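Local coordinates for putative C39-like peptidase (Bacillus anthracis, PDB 3ERV), which is of unknown function but, as a putative C39-like member of the papain-like (CA clan) cysteine peptidases, probably hydrolyses peptide bonds, at residues 152-157 and 206-211; 146-151 and 175-180; 37-42 and 196-201; 31-36 and 181-186. One frame throughout, in Å; residues are numbered along the deposited sequence.

How the contacts relate
Contacts 2 and 4 share strand 177-185 of the antiparallel sheet. Its first half pairs with strand 145-150 in contact 2, whose centre lies about 6 Å from that of the chain, and its second half with strand 32-33 in contact 4, the two contact centres about 18 Å apart. Contact 1 packs the loop 152-157 on helix 206-215 beside the sheet, its centre about 11 Å from that of contact 2. Contact 3, its centre about 14 Å from that of contact 2, joins two surface loops. Along the chain contact 2 lies between the segments of contacts 3 and 4. Contacts 1, 2 and 3 border the presumed Cys50-His178-Asp194 site, so distant sequence regions build it.

Contact 1: 152-157 and 206-211; sequences TFAPLD and REKFEQ
Lys208, on the first turns of helix 206-215, lays its aliphatic chain along the loop 152-157. Its CB sits 3.7 Å from Phe153 O and 4.0 Å from Ala154 CB. CG leaves CB anti to the carbonyl carbon (chi1 -70°), and the bend that follows turns the chain back over the loop, where CD lies 3.8 Å from Ala154 CB and also meets Pro155 CD. Beyond CD the placing of the amine tip is doubtful. A long methylene chain suits this exposed edge, since it can cover the apolar atoms of Ala154 and Pro155.

Pro155 points its ring at the helix: CD rests on Lys208 O, and CG packs close to Gln211 CB at 3.2 Å. Ahead of it the loop turns sharply. Thr152 OG1 accepts a hydrogen bond from Ala154 N at 3.0 Å, forming an ST turn that leads the chain to the helix. On the buried side Phe153 and Phe209 lie side by side and point the same way, with Phe153 CD1 4.1 Å from Phe209 CE1. Both large rings fill the core against Ile192 and Val204, and Phe153 also touches His178 and Asp194. The arrangement is a loop-on-helix packing that places an aromatic ring beside a site consistent with the Cys-His-Asp triad of C39-type peptidases, in a papain-like fold.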
loop_
_atom_site.group_PDB
_atom_site.type_symbol
_atom_site.label_atom_id
_atom_site.label_comp_id
_atom_site.label_asym_id
_atom_site.label_seq_id
_atom_site.Cartn_x
_atom_site.Cartn_y
_atom_site.Cartn_z
ATOM N N THR A 152 5.579 0.794 -11.799
ATOM C CA THR A 152 5.460 0.151 -13.128
ATOM C C THR A 152 4.624 -1.114 -13.091
ATOM O O THR A 152 4.233 -1.640 -14.138
ATOM C CB THR A 152 6.833 -0.307 -13.732
ATOM O OG1 THR A 152 7.289 -1.488 -13.058
ATOM C CG2 THR A 152 7.884 0.793 -13.653
ATOM N N PHE A 153 4.370 -1.631 -11.891
ATOM C CA PHE A 153 3.611 -2.855 -11.761
ATOM C C PHE A 153 4.278 -4.027 -12.493
ATOM O O PHE A 153 3.607 -4.977 -12.905
ATOM C CB PHE A 153 2.190 -2.649 -12.260
ATOM C CG PHE A 153 1.484 -1.487 -11.604
ATOM C CD1 PHE A 153 1.329 -1.442 -10.212
ATOM C CD2 PHE A 153 0.985 -0.446 -12.363
ATOM C CE1 PHE A 153 0.707 -0.369 -9.612
ATOM C CE2 PHE A 153 0.351 0.626 -11.761
ATOM C CZ PHE A 153 0.223 0.667 -10.377
ATOM N N ALA A 154 5.600 -3.952 -12.645
ATOM C CA ALA A 154 6.372 -5.066 -13.188
ATOM C C ALA A 154 7.664 -5.162 -12.412
ATOM O O ALA A 154 8.107 -4.179 -11.794
ATOM C CB ALA A 154 6.639 -4.881 -14.700
ATOM N N PRO A 155 8.273 -6.358 -12.422
ATOM C CA PRO A 155 9.517 -6.565 -11.675
ATOM C C PRO A 155 10.606 -5.579 -12.132
ATOM O O PRO A 155 10.672 -5.167 -13.321
ATOM C CB PRO A 155 9.879 -8.018 -11.991
ATOM C CG PRO A 155 8.534 -8.660 -12.331
ATOM C CD PRO A 155 7.778 -7.590 -13.059
ATOM N N LEU A 156 11.426 -5.143 -11.191
ATOM C CA LEU A 156 12.420 -4.165 -11.521
ATOM C C LEU A 156 13.736 -4.886 -11.551
ATOM O O LEU A 156 13.953 -5.872 -10.822
ATOM C CB LEU A 156 12.475 -3.035 -10.487
ATOM C CG LEU A 156 11.290 -2.057 -10.411
ATOM C CD1 LEU A 156 11.383 -1.132 -9.176
ATOM C CD2 LEU A 156 11.120 -1.265 -11.709
ATOM N N ASP A 157 14.607 -4.394 -12.418
ATOM C CA ASP A 157 15.987 -4.789 -12.431
ATOM C C ASP A 157 16.590 -4.494 -11.070
ATOM O O ASP A 157 16.295 -3.469 -10.458
ATOM C CB ASP A 157 16.697 -3.927 -13.460
ATOM C CG ASP A 157 18.021 -4.498 -13.881
ATOM O OD1 ASP A 157 18.139 -4.765 -15.105
ATOM O OD2 ASP A 157 18.939 -4.665 -13.016
ATOM N N ARG A 206 -1.647 -9.110 -15.194
ATOM C CA ARG A 206 -1.642 -9.834 -13.943
ATOM C C ARG A 206 -0.279 -10.388 -13.530
ATOM O O ARG A 206 0.186 -10.172 -12.387
ATOM C CB ARG A 206 -2.705 -10.941 -13.995
ATOM C CG ARG A 206 -2.779 -11.877 -12.797
ATOM C CD ARG A 206 -4.039 -12.741 -12.960
ATOM N NE ARG A 206 -4.037 -13.913 -12.101
ATOM C CZ ARG A 206 -5.120 -14.652 -11.855
ATOM N NH1 ARG A 206 -6.275 -14.321 -12.418
ATOM N NH2 ARG A 206 -5.053 -15.707 -11.045
ATOM N N GLU A 207 0.368 -11.112 -14.438
ATOM C CA GLU A 207 1.554 -11.857 -14.044
ATOM C C GLU A 207 2.676 -10.946 -13.583
ATOM O O GLU A 207 3.286 -11.198 -12.544
ATOM C CB GLU A 207 2.048 -12.834 -15.132
ATOM C CG GLU A 207 3.048 -13.843 -14.560
ATOM C CD GLU A 207 3.639 -14.794 -15.598
ATOM O OE1 GLU A 207 2.931 -15.740 -16.021
ATOM O OE2 GLU A 207 4.826 -14.609 -15.969
ATOM N N LYS A 208 2.945 -9.909 -14.358
ATOM C CA LYS A 208 3.970 -8.919 -14.032
ATOM C C LYS A 208 3.653 -8.214 -12.695
ATOM O O LYS A 208 4.536 -7.971 -11.860
ATOM C CB LYS A 208 4.017 -7.874 -15.143
ATOM C CG LYS A 208 4.574 -8.379 -16.490
ATOM C CD LYS A 208 6.066 -8.201 -16.535
ATOM C CE LYS A 208 6.801 -9.501 -16.943
ATOM N NZ LYS A 208 7.088 -10.456 -15.784
ATOM N N PHE A 209 2.372 -7.886 -12.525
ATOM C CA PHE A 209 1.836 -7.351 -11.277
ATOM C C PHE A 209 2.201 -8.208 -10.080
ATOM O O PHE A 209 2.717 -7.707 -9.065
ATOM C CB PHE A 209 0.308 -7.219 -11.353
ATOM C CG PHE A 209 -0.293 -6.555 -10.129
ATOM C CD1 PHE A 209 -0.515 -5.193 -10.108
ATOM C CD2 PHE A 209 -0.594 -7.295 -8.996
ATOM C CE1 PHE A 209 -1.057 -4.584 -8.988
ATOM C CE2 PHE A 209 -1.136 -6.707 -7.880
ATOM C CZ PHE A 209 -1.369 -5.350 -7.873
ATOM N N GLU A 210 1.957 -9.504 -10.194
ATOM C CA GLU A 210 2.194 -10.387 -9.071
ATOM C C GLU A 210 3.665 -10.466 -8.730
ATOM O O GLU A 210 4.044 -10.588 -7.555
ATOM C CB GLU A 210 1.657 -11.785 -9.376
ATOM C CG GLU A 210 0.189 -11.830 -9.766
ATOM C CD GLU A 210 -0.248 -13.239 -10.160
ATOM O OE1 GLU A 210 0.649 -14.068 -10.410
ATOM O OE2 GLU A 210 -1.467 -13.529 -10.236
ATOM N N GLN A 211 4.498 -10.420 -9.771
ATOM C CA GLN A 211 5.949 -10.576 -9.607
ATOM C C GLN A 211 6.554 -9.329 -8.971
ATOM O O GLN A 211 7.428 -9.416 -8.088
ATOM C CB GLN A 211 6.610 -10.853 -10.962
ATOM C CG GLN A 211 6.351 -12.250 -11.492
ATOM C CD GLN A 211 6.830 -12.421 -12.926
ATOM O OE1 GLN A 211 6.898 -11.451 -13.703
ATOM N NE2 GLN A 211 7.154 -13.661 -13.292
#

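Contact 2: 146-151 and 175-180; sequences VIITNA and YNEHCV
With SG anti to the backbone N (chi1 177°), Cys179 lays its sulfur beside Val146, 3.4 Å from CG1; Ile148, its chi1 at -55°, brings CD1 to 3.8 Å from the same SG. Both neighbours are branched and apolar, well matched to a buried thiol in the interior. On the opposite face Ile147 and Val180 lie alongside each other, CG1 of Ile147 3.8 Å from CG2 of Val180. Ile147 goes on to touch Phe209 and Trp213 of helix 206-215, while Val180 meets Phe153.

The strands beneath run antiparallel, their axes 4.3 Å apart. Ile147 with Val180 and Thr149 with His178 are hydrogen-bonded pairs, each closed by two bonds; Thr149 N to His178 O, at 2.8 Å, is nearly straight at 175°. Beyond the last pair Ala151 N still reaches Asn176 O at 2.7 Å, which continues the ladder into the loops.

His178 belongs to the hydrogen-bonded Thr149 pair, with its CB 3.6 Å from Ala151 N. Its NE2 is hydrogen-bonded to Asp194, and its ring touches Cys50 of helix 50-61. The strand thus sets His178 beside Cys50, consistent with the Cys-His-Asp triad of C39-type peptidases.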
loop_
_atom_site.group_PDB
_atom_site.type_symbol
_atom_site.label_atom_id
_atom_site.label_comp_id
_atom_site.label_asym_id
_atom_site.label_seq_id
_atom_site.Cartn_x
_atom_site.Cartn_y
_atom_site.Cartn_z
ATOM N N VAL A 146 -4.906 -3.520 0.353
ATOM C CA VAL A 146 -3.914 -2.510 0.124
ATOM C C VAL A 146 -2.557 -3.200 -0.108
ATOM O O VAL A 146 -2.141 -4.058 0.689
ATOM C CB VAL A 146 -3.830 -1.561 1.316
ATOM C CG1 VAL A 146 -2.630 -0.555 1.162
ATOM C CG2 VAL A 146 -5.176 -0.864 1.527
ATOM N N ILE A 147 -1.871 -2.845 -1.197
ATOM C CA ILE A 147 -0.610 -3.522 -1.498
ATOM C C ILE A 147 0.568 -2.577 -1.778
ATOM O O ILE A 147 0.411 -1.519 -2.393
ATOM C CB ILE A 147 -0.766 -4.569 -2.629
ATOM C CG1 ILE A 147 -1.000 -3.862 -3.951
ATOM C CG2 ILE A 147 -1.891 -5.625 -2.325
ATOM C CD1 ILE A 147 0.257 -3.796 -4.792
ATOM N N ILE A 148 1.748 -2.935 -1.310
ATOM C CA ILE A 148 2.923 -2.146 -1.660
ATOM C C ILE A 148 3.567 -2.806 -2.909
ATOM O O ILE A 148 3.743 -4.011 -2.925
ATOM C CB ILE A 148 3.962 -2.114 -0.510
ATOM C CG1 ILE A 148 3.338 -1.625 0.804
ATOM C CG2 ILE A 148 5.209 -1.282 -0.906
ATOM C CD1 ILE A 148 2.867 -0.237 0.774
ATOM N N THR A 149 3.897 -2.020 -3.932
ATOM C CA THR A 149 4.511 -2.555 -5.157
ATOM C C THR A 149 5.414 -1.478 -5.706
ATOM O O THR A 149 5.871 -0.634 -4.935
ATOM C CB THR A 149 3.467 -2.963 -6.221
ATOM O OG1 THR A 149 4.137 -3.542 -7.351
ATOM C CG2 THR A 149 2.652 -1.748 -6.712
ATOM N N ASN A 150 5.687 -1.485 -7.014
ATOM C CA ASN A 150 6.370 -0.323 -7.617
ATOM C C ASN A 150 5.508 0.288 -8.722
ATOM O O ASN A 150 4.638 -0.379 -9.270
ATOM C CB ASN A 150 7.769 -0.683 -8.134
ATOM C CG ASN A 150 7.708 -1.444 -9.460
ATOM O OD1 ASN A 150 7.499 -0.857 -10.518
ATOM N ND2 ASN A 150 7.809 -2.738 -9.384
ATOM N N ALA A 151 5.752 1.555 -9.042
ATOM C CA ALA A 151 4.872 2.300 -9.951
ATOM C C ALA A 151 4.660 1.676 -11.359
ATOM O O ALA A 151 3.650 1.989 -12.022
ATOM C CB ALA A 151 5.345 3.727 -10.061
ATOM N N TYR A 175 12.905 4.235 -5.425
ATOM C CA TYR A 175 12.095 5.452 -5.496
ATOM C C TYR A 175 10.944 5.321 -6.479
ATOM O O TYR A 175 10.261 6.279 -6.788
ATOM C CB TYR A 175 12.968 6.664 -5.802
ATOM C CG TYR A 175 14.338 6.577 -5.147
ATOM C CD1 TYR A 175 14.549 7.031 -3.838
ATOM C CD2 TYR A 175 15.431 6.034 -5.850
ATOM C CE1 TYR A 175 15.817 6.959 -3.242
ATOM C CE2 TYR A 175 16.718 5.959 -5.276
ATOM C CZ TYR A 175 16.899 6.412 -3.971
ATOM O OH TYR A 175 18.163 6.330 -3.409
ATOM N N ASN A 176 10.761 4.113 -6.961
ATOM C CA ASN A 176 9.606 3.674 -7.723
ATOM C C ASN A 176 8.497 3.154 -6.770
ATOM O O ASN A 176 7.440 2.753 -7.234
ATOM C CB ASN A 176 10.056 2.411 -8.531
ATOM C CG ASN A 176 10.774 2.747 -9.798
ATOM O OD1 ASN A 176 10.148 2.815 -10.855
ATOM N ND2 ASN A 176 12.104 2.949 -9.721
ATOM N N GLU A 177 8.795 3.041 -5.470
ATOM C CA GLU A 177 7.828 2.447 -4.511
ATOM C C GLU A 177 6.464 3.092 -4.682
ATOM O O GLU A 177 6.357 4.313 -4.794
ATOM C CB GLU A 177 8.276 2.637 -3.042
ATOM C CG GLU A 177 7.325 1.985 -1.983
ATOM C CD GLU A 177 6.367 2.957 -1.244
ATOM O OE1 GLU A 177 6.369 4.180 -1.508
ATOM O OE2 GLU A 177 5.573 2.474 -0.392
ATOM N N HIS A 178 5.432 2.267 -4.665
ATOM C CA HIS A 178 4.081 2.722 -4.833
ATOM C C HIS A 178 3.074 1.867 -4.032
ATOM O O HIS A 178 3.370 0.735 -3.579
ATOM C CB HIS A 178 3.735 2.753 -6.325
ATOM C CG HIS A 178 2.494 3.547 -6.648
ATOM N ND1 HIS A 178 2.180 4.738 -6.017
ATOM C CD2 HIS A 178 1.492 3.317 -7.530
ATOM C CE1 HIS A 178 1.044 5.209 -6.501
ATOM N NE2 HIS A 178 0.601 4.362 -7.416
ATOM N N CYS A 179 1.866 2.387 -3.845
ATOM C CA CYS A 179 0.884 1.640 -3.057
ATOM C C CYS A 179 -0.472 1.858 -3.655
ATOM O O CYS A 179 -0.846 2.979 -3.952
ATOM C CB CYS A 179 0.926 2.089 -1.587
ATOM S SG CYS A 179 -0.304 1.286 -0.550
ATOM N N VAL A 180 -1.206 0.773 -3.836
ATOM C CA VAL A 180 -2.506 0.803 -4.519
ATOM C C VAL A 180 -3.469 -0.165 -3.803
ATOM O O VAL A 180 -3.069 -0.950 -2.943
ATOM C CB VAL A 180 -2.397 0.452 -6.075
ATOM C CG1 VAL A 180 -1.353 1.346 -6.818
ATOM C CG2 VAL A 180 -2.103 -1.014 -6.291
#

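Contact 3: 37-42 and 196-201; sequences VPFIQQ and LKDSLD
Residues 39-42 and 196-200 run in nearly opposite directions, 172° apart end to end, but neither is a regular strand and no clear hydrogen bond spans them; the nearest CA atoms, of Gln41 and Leu196, are 5.9 Å apart. Segment 196-201 is bent by an inverse gamma turn centred on Asp198, with Ser199 N bonded to Lys197 O, and then by an ST turn in which Ser199 OG accepts from Asp201 N at 2.8 Å.

Phe39 meets this bent chain with its rim. Lys197 O lies in the ring plane, 3.4 Å from CE1, and Asp198 OD1 is 3.5 Å from CZ, with the carboxylate only 6° from parallel to the ring. Such an approach suits oxygen, because the edge of an aromatic ring is slightly positive. Leu200 adds apolar cover, its CD2 3.5 Å from Phe39 CB.

Gln41, bent at chi2 (-60°), brings OE1 to 3.1 Å from Lys197 C, while its NE2 is hydrogen-bonded to Asp194 O. Gln42 crosses Leu196, whose CG lies 3.5 Å from OE1. Gln42 also touches Cys50, and Leu196 touches His178: two loops meeting beside the presumed catalytic site, where Gln42 may correspond to the glutamine that helps form the oxyanion hole in papain-like enzymes.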
loop_
_atom_site.group_PDB
_atom_site.type_symbol
_atom_site.label_atom_id
_atom_site.label_comp_id
_atom_site.label_asym_id
_atom_site.label_seq_id
_atom_site.Cartn_x
_atom_site.Cartn_y
_atom_site.Cartn_z
ATOM N N VAL A 37 -15.626 0.211 -4.458
ATOM C CA VAL A 37 -14.572 0.697 -3.573
ATOM C C VAL A 37 -14.419 2.183 -3.933
ATOM O O VAL A 37 -14.246 2.527 -5.101
ATOM C CB VAL A 37 -13.219 -0.108 -3.799
ATOM C CG1 VAL A 37 -12.005 0.583 -3.110
ATOM C CG2 VAL A 37 -13.405 -1.591 -3.375
ATOM N N PRO A 38 -14.488 3.068 -2.922
ATOM C CA PRO A 38 -14.403 4.523 -3.184
ATOM C C PRO A 38 -13.078 4.918 -3.862
ATOM O O PRO A 38 -12.083 4.254 -3.704
ATOM C CB PRO A 38 -14.486 5.152 -1.766
ATOM C CG PRO A 38 -15.112 4.170 -0.929
ATOM C CD PRO A 38 -14.813 2.757 -1.517
ATOM N N PHE A 39 -13.081 6.000 -4.637
ATOM C CA PHE A 39 -11.897 6.403 -5.363
ATOM C C PHE A 39 -11.419 7.708 -4.749
ATOM O O PHE A 39 -12.180 8.669 -4.657
ATOM C CB PHE A 39 -12.215 6.521 -6.892
ATOM C CG PHE A 39 -11.214 7.354 -7.683
ATOM C CD1 PHE A 39 -10.077 6.805 -8.189
ATOM C CD2 PHE A 39 -11.465 8.710 -7.931
ATOM C CE1 PHE A 39 -9.156 7.604 -8.921
ATOM C CE2 PHE A 39 -10.569 9.505 -8.659
ATOM C CZ PHE A 39 -9.411 8.945 -9.151
ATOM N N ILE A 40 -10.151 7.723 -4.326
ATOM C CA ILE A 40 -9.455 8.929 -3.825
ATOM C C ILE A 40 -8.070 9.104 -4.501
ATOM O O ILE A 40 -7.374 8.124 -4.820
ATOM C CB ILE A 40 -9.258 8.871 -2.277
ATOM C CG1 ILE A 40 -10.563 8.428 -1.595
ATOM C CG2 ILE A 40 -8.836 10.280 -1.730
ATOM C CD1 ILE A 40 -10.433 8.093 -0.090
ATOM N N GLN A 41 -7.683 10.362 -4.711
ATOM C CA GLN A 41 -6.391 10.707 -5.268
ATOM C C GLN A 41 -5.547 11.285 -4.132
ATOM O O GLN A 41 -6.090 12.030 -3.329
ATOM C CB GLN A 41 -6.576 11.765 -6.375
ATOM C CG GLN A 41 -7.137 11.168 -7.693
ATOM C CD GLN A 41 -6.230 10.075 -8.303
ATOM O OE1 GLN A 41 -5.409 10.358 -9.204
ATOM N NE2 GLN A 41 -6.378 8.807 -7.817
ATOM N N GLN A 42 -4.240 10.963 -4.072
ATOM C CA GLN A 42 -3.381 11.562 -3.042
ATOM C C GLN A 42 -3.141 13.070 -3.273
ATOM O O GLN A 42 -3.103 13.847 -2.307
ATOM C CB GLN A 42 -2.049 10.808 -2.900
ATOM C CG GLN A 42 -1.113 10.837 -4.147
ATOM C CD GLN A 42 0.029 9.832 -4.022
ATOM O OE1 GLN A 42 -0.184 8.639 -4.074
ATOM N NE2 GLN A 42 1.247 10.325 -3.841
ATOM N N LEU A 196 -2.479 7.790 -7.521
ATOM C CA LEU A 196 -1.849 8.697 -8.469
ATOM C C LEU A 196 -2.433 8.672 -9.888
ATOM O O LEU A 196 -1.937 9.374 -10.756
ATOM C CB LEU A 196 -0.375 8.388 -8.585
ATOM C CG LEU A 196 0.509 9.021 -7.502
ATOM C CD1 LEU A 196 1.945 8.520 -7.687
ATOM C CD2 LEU A 196 0.437 10.539 -7.576
ATOM N N LYS A 197 -3.444 7.865 -10.158
ATOM C CA LYS A 197 -4.015 7.861 -11.508
ATOM C C LYS A 197 -5.477 8.239 -11.489
ATOM O O LYS A 197 -6.294 7.604 -10.821
ATOM C CB LYS A 197 -3.865 6.505 -12.178
ATOM C CG LYS A 197 -2.454 6.050 -12.413
ATOM C CD LYS A 197 -2.442 4.540 -12.716
ATOM C CE LYS A 197 -1.151 4.095 -13.343
ATOM N NZ LYS A 197 -1.017 4.805 -14.613
ATOM N N ASP A 198 -5.817 9.261 -12.254
ATOM C CA ASP A 198 -7.161 9.830 -12.205
ATOM C C ASP A 198 -8.206 9.012 -12.965
ATOM O O ASP A 198 -8.740 9.469 -13.983
ATOM C CB ASP A 198 -7.126 11.243 -12.764
ATOM C CG ASP A 198 -8.222 12.112 -12.201
ATOM O OD1 ASP A 198 -9.099 11.584 -11.470
ATOM O OD2 ASP A 198 -8.192 13.334 -12.479
ATOM N N SER A 199 -8.525 7.823 -12.457
ATOM C CA SER A 199 -9.434 6.928 -13.180
ATOM C C SER A 199 -9.956 5.754 -12.343
ATOM O O SER A 199 -9.194 5.123 -11.588
ATOM C CB SER A 199 -8.734 6.390 -14.429
ATOM O OG SER A 199 -9.435 5.295 -14.971
ATOM N N LEU A 200 -11.246 5.465 -12.508
ATOM C CA LEU A 200 -11.878 4.294 -11.922
ATOM C C LEU A 200 -11.521 3.036 -12.650
ATOM O O LEU A 200 -11.878 1.949 -12.226
ATOM C CB LEU A 200 -13.382 4.430 -12.020
ATOM C CG LEU A 200 -13.839 5.755 -11.446
ATOM C CD1 LEU A 200 -15.298 6.012 -11.753
ATOM C CD2 LEU A 200 -13.585 5.697 -9.959
ATOM N N ASP A 201 -10.844 3.166 -13.776
ATOM C CA ASP A 201 -10.630 1.995 -14.604
ATOM C C ASP A 201 -9.164 1.839 -14.840
ATOM O O ASP A 201 -8.606 2.491 -15.706
ATOM C CB ASP A 201 -11.355 2.148 -15.940
ATOM C CG ASP A 201 -12.860 2.073 -15.793
ATOM O OD1 ASP A 201 -13.336 1.105 -15.159
ATOM O OD2 ASP A 201 -13.570 2.959 -16.328
#

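Contact 4: 31-36 and 181-186; sequences KVILSN and VLIGYD. With EDO (1,2-ethanediol), chain C.
Ile183, Val32 and Tyr185 carry most of this contact, in which the short strand 32-33 is added antiparallel to strand 177-185 at a classic beta bulge: Ile183 and Gly184 together face Tyr191 on the next strand.

Ile183 contributes both backbone and side chain. Its O accepts from Leu34 N at 2.7 Å, an almost straight bond of 169°. With CG1 between the backbone N and the carbonyl carbon (chi1 70°), its CD1 lies 4.0 Å from Ile33 CD1, the two isoleucines side by side and pointing the same way. Ile183 is buried while Ile33 stays partly exposed, and branched apolar chains suit both; Val37 packs on Ile183 as well.

Val32 and Tyr185 form the hydrogen-bonded pair, with Val32 N to Tyr185 O at 2.9 Å and Tyr185 N to Val32 O at 2.7 Å. Gly184, paired with Ile33 just before Tyr185, has no side chain, which lets its CA come to 2.9 Å from Val32 O. At the end of the strand Lys31 CG runs beside Asp186 CB, while the carboxylate of Asp186 bonds to Tyr191. A 1,2-ethanediol, probably from the crystallisation liquor, donates from O1 to Ser35 O at 2.9 Å.

Helix 132-140 touches both Val32 and Tyr185. Between these two the contact is CH-pi: Val32 CB stands over one face of the Tyr185 ring, 4.2 Å from its centroid, and Val32 CG2 is 3.6 Å from Tyr185 OH.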
loop_
_atom_site.group_PDB
_atom_site.type_symbol
_atom_site.label_atom_id
_atom_site.label_comp_id
_atom_site.label_asym_id
_atom_site.label_seq_id
_atom_site.Cartn_x
_atom_site.Cartn_y
_atom_site.Cartn_z
ATOM N N LYS A 31 -14.122 -13.626 -13.429
ATOM C CA LYS A 31 -13.770 -12.221 -13.271
ATOM C C LYS A 31 -14.403 -11.608 -12.013
ATOM O O LYS A 31 -15.626 -11.542 -11.902
ATOM C CB LYS A 31 -14.180 -11.377 -14.481
ATOM C CG LYS A 31 -13.741 -9.941 -14.289
ATOM C CD LYS A 31 -14.466 -8.983 -15.202
ATOM C CE LYS A 31 -13.791 -7.607 -15.169
ATOM N NZ LYS A 31 -14.596 -6.591 -15.901
ATOM N N VAL A 32 -13.570 -11.140 -11.093
ATOM C CA VAL A 32 -14.084 -10.492 -9.905
ATOM C C VAL A 32 -13.642 -9.031 -9.820
ATOM O O VAL A 32 -12.463 -8.726 -10.027
ATOM C CB VAL A 32 -13.648 -11.246 -8.652
ATOM C CG1 VAL A 32 -14.202 -10.563 -7.406
ATOM C CG2 VAL A 32 -14.145 -12.657 -8.739
ATOM N N ILE A 33 -14.596 -8.136 -9.538
ATOM C CA ILE A 33 -14.250 -6.745 -9.271
ATOM C C ILE A 33 -15.168 -6.051 -8.251
ATOM O O ILE A 33 -16.394 -6.131 -8.345
ATOM C CB ILE A 33 -14.201 -5.907 -10.546
ATOM C CG1 ILE A 33 -13.773 -4.484 -10.197
ATOM C CG2 ILE A 33 -15.564 -5.932 -11.261
ATOM C CD1 ILE A 33 -12.799 -3.933 -11.168
ATOM N N LEU A 34 -14.539 -5.372 -7.286
ATOM C CA LEU A 34 -15.236 -4.638 -6.245
ATOM C C LEU A 34 -15.264 -3.198 -6.724
ATOM O O LEU A 34 -14.505 -2.323 -6.248
ATOM C CB LEU A 34 -14.469 -4.769 -4.917
ATOM C CG LEU A 34 -14.247 -6.190 -4.373
ATOM C CD1 LEU A 34 -13.340 -6.132 -3.169
ATOM C CD2 LEU A 34 -15.568 -6.920 -3.996
ATOM N N SER A 35 -16.159 -2.949 -7.677
ATOM C CA SER A 35 -16.111 -1.723 -8.435
ATOM C C SER A 35 -16.657 -0.537 -7.634
ATOM O O SER A 35 -16.523 0.601 -8.056
ATOM C CB SER A 35 -16.860 -1.920 -9.759
ATOM O OG SER A 35 -18.214 -2.272 -9.516
ATOM N N ASN A 36 -17.219 -0.781 -6.449
ATOM C CA ASN A 36 -17.706 0.351 -5.631
ATOM C C ASN A 36 -16.834 0.756 -4.457
ATOM O O ASN A 36 -17.245 1.563 -3.573
ATOM C CB ASN A 36 -19.196 0.204 -5.246
ATOM C CG ASN A 36 -20.109 0.482 -6.433
ATOM O OD1 ASN A 36 -19.623 0.906 -7.508
ATOM N ND2 ASN A 36 -21.427 0.311 -6.250
ATOM N N VAL A 181 -4.742 -0.095 -4.159
ATOM C CA VAL A 181 -5.746 -1.014 -3.644
ATOM C C VAL A 181 -6.080 -1.997 -4.734
ATOM O O VAL A 181 -6.480 -1.575 -5.832
ATOM C CB VAL A 181 -7.087 -0.289 -3.204
ATOM C CG1 VAL A 181 -8.034 -1.289 -2.511
ATOM C CG2 VAL A 181 -6.781 0.948 -2.296
ATOM N N LEU A 182 -5.915 -3.281 -4.422
ATOM C CA LEU A 182 -6.361 -4.384 -5.270
ATOM C C LEU A 182 -7.861 -4.582 -5.128
ATOM O O LEU A 182 -8.371 -4.913 -4.040
ATOM C CB LEU A 182 -5.629 -5.685 -4.917
ATOM C CG LEU A 182 -6.071 -6.959 -5.680
ATOM C CD1 LEU A 182 -5.761 -6.872 -7.177
ATOM C CD2 LEU A 182 -5.439 -8.206 -5.087
ATOM N N ILE A 183 -8.589 -4.362 -6.206
ATOM C CA ILE A 183 -10.009 -4.431 -6.102
ATOM C C ILE A 183 -10.631 -5.467 -7.031
ATOM O O ILE A 183 -11.863 -5.621 -7.059
ATOM C CB ILE A 183 -10.677 -3.064 -6.382
ATOM C CG1 ILE A 183 -10.553 -2.667 -7.871
ATOM C CG2 ILE A 183 -10.195 -1.945 -5.349
ATOM C CD1 ILE A 183 -11.536 -1.499 -8.249
ATOM N N GLY A 184 -9.804 -6.178 -7.784
ATOM C CA GLY A 184 -10.359 -7.131 -8.743
ATOM C C GLY A 184 -9.325 -7.891 -9.557
ATOM O O GLY A 184 -8.142 -7.554 -9.539
ATOM N N TYR A 185 -9.773 -8.923 -10.264
ATOM C CA TYR A 185 -8.876 -9.716 -11.119
ATOM C C TYR A 185 -9.650 -10.491 -12.177
ATOM O O TYR A 185 -10.813 -10.859 -11.980
ATOM C CB TYR A 185 -8.074 -10.711 -10.271
ATOM C CG TYR A 185 -8.930 -11.692 -9.505
ATOM C CD1 TYR A 185 -9.225 -12.964 -10.023
ATOM C CD2 TYR A 185 -9.461 -11.354 -8.251
ATOM C CE1 TYR A 185 -10.019 -13.877 -9.311
ATOM C CE2 TYR A 185 -10.241 -12.247 -7.543
ATOM C CZ TYR A 185 -10.529 -13.512 -8.072
ATOM O OH TYR A 185 -11.334 -14.390 -7.340
ATOM N N ASP A 186 -9.000 -10.720 -13.313
ATOM C CA ASP A 186 -9.469 -11.751 -14.253
ATOM C C ASP A 186 -8.274 -12.615 -14.685
ATOM O O ASP A 186 -7.208 -12.563 -14.065
ATOM C CB ASP A 186 -10.293 -11.180 -15.436
ATOM C CG ASP A 186 -9.520 -10.201 -16.288
ATOM O OD1 ASP A 186 -8.290 -10.363 -16.405
ATOM O OD2 ASP A 186 -10.129 -9.262 -16.853
HETATM C C1 EDO C . -16.745 3.942 -8.462
HETATM O O1 EDO C . -17.865 3.050 -8.656
HETATM C C2 EDO C . -16.280 3.949 -6.996
HETATM O O2 EDO C . -16.688 5.134 -6.309
#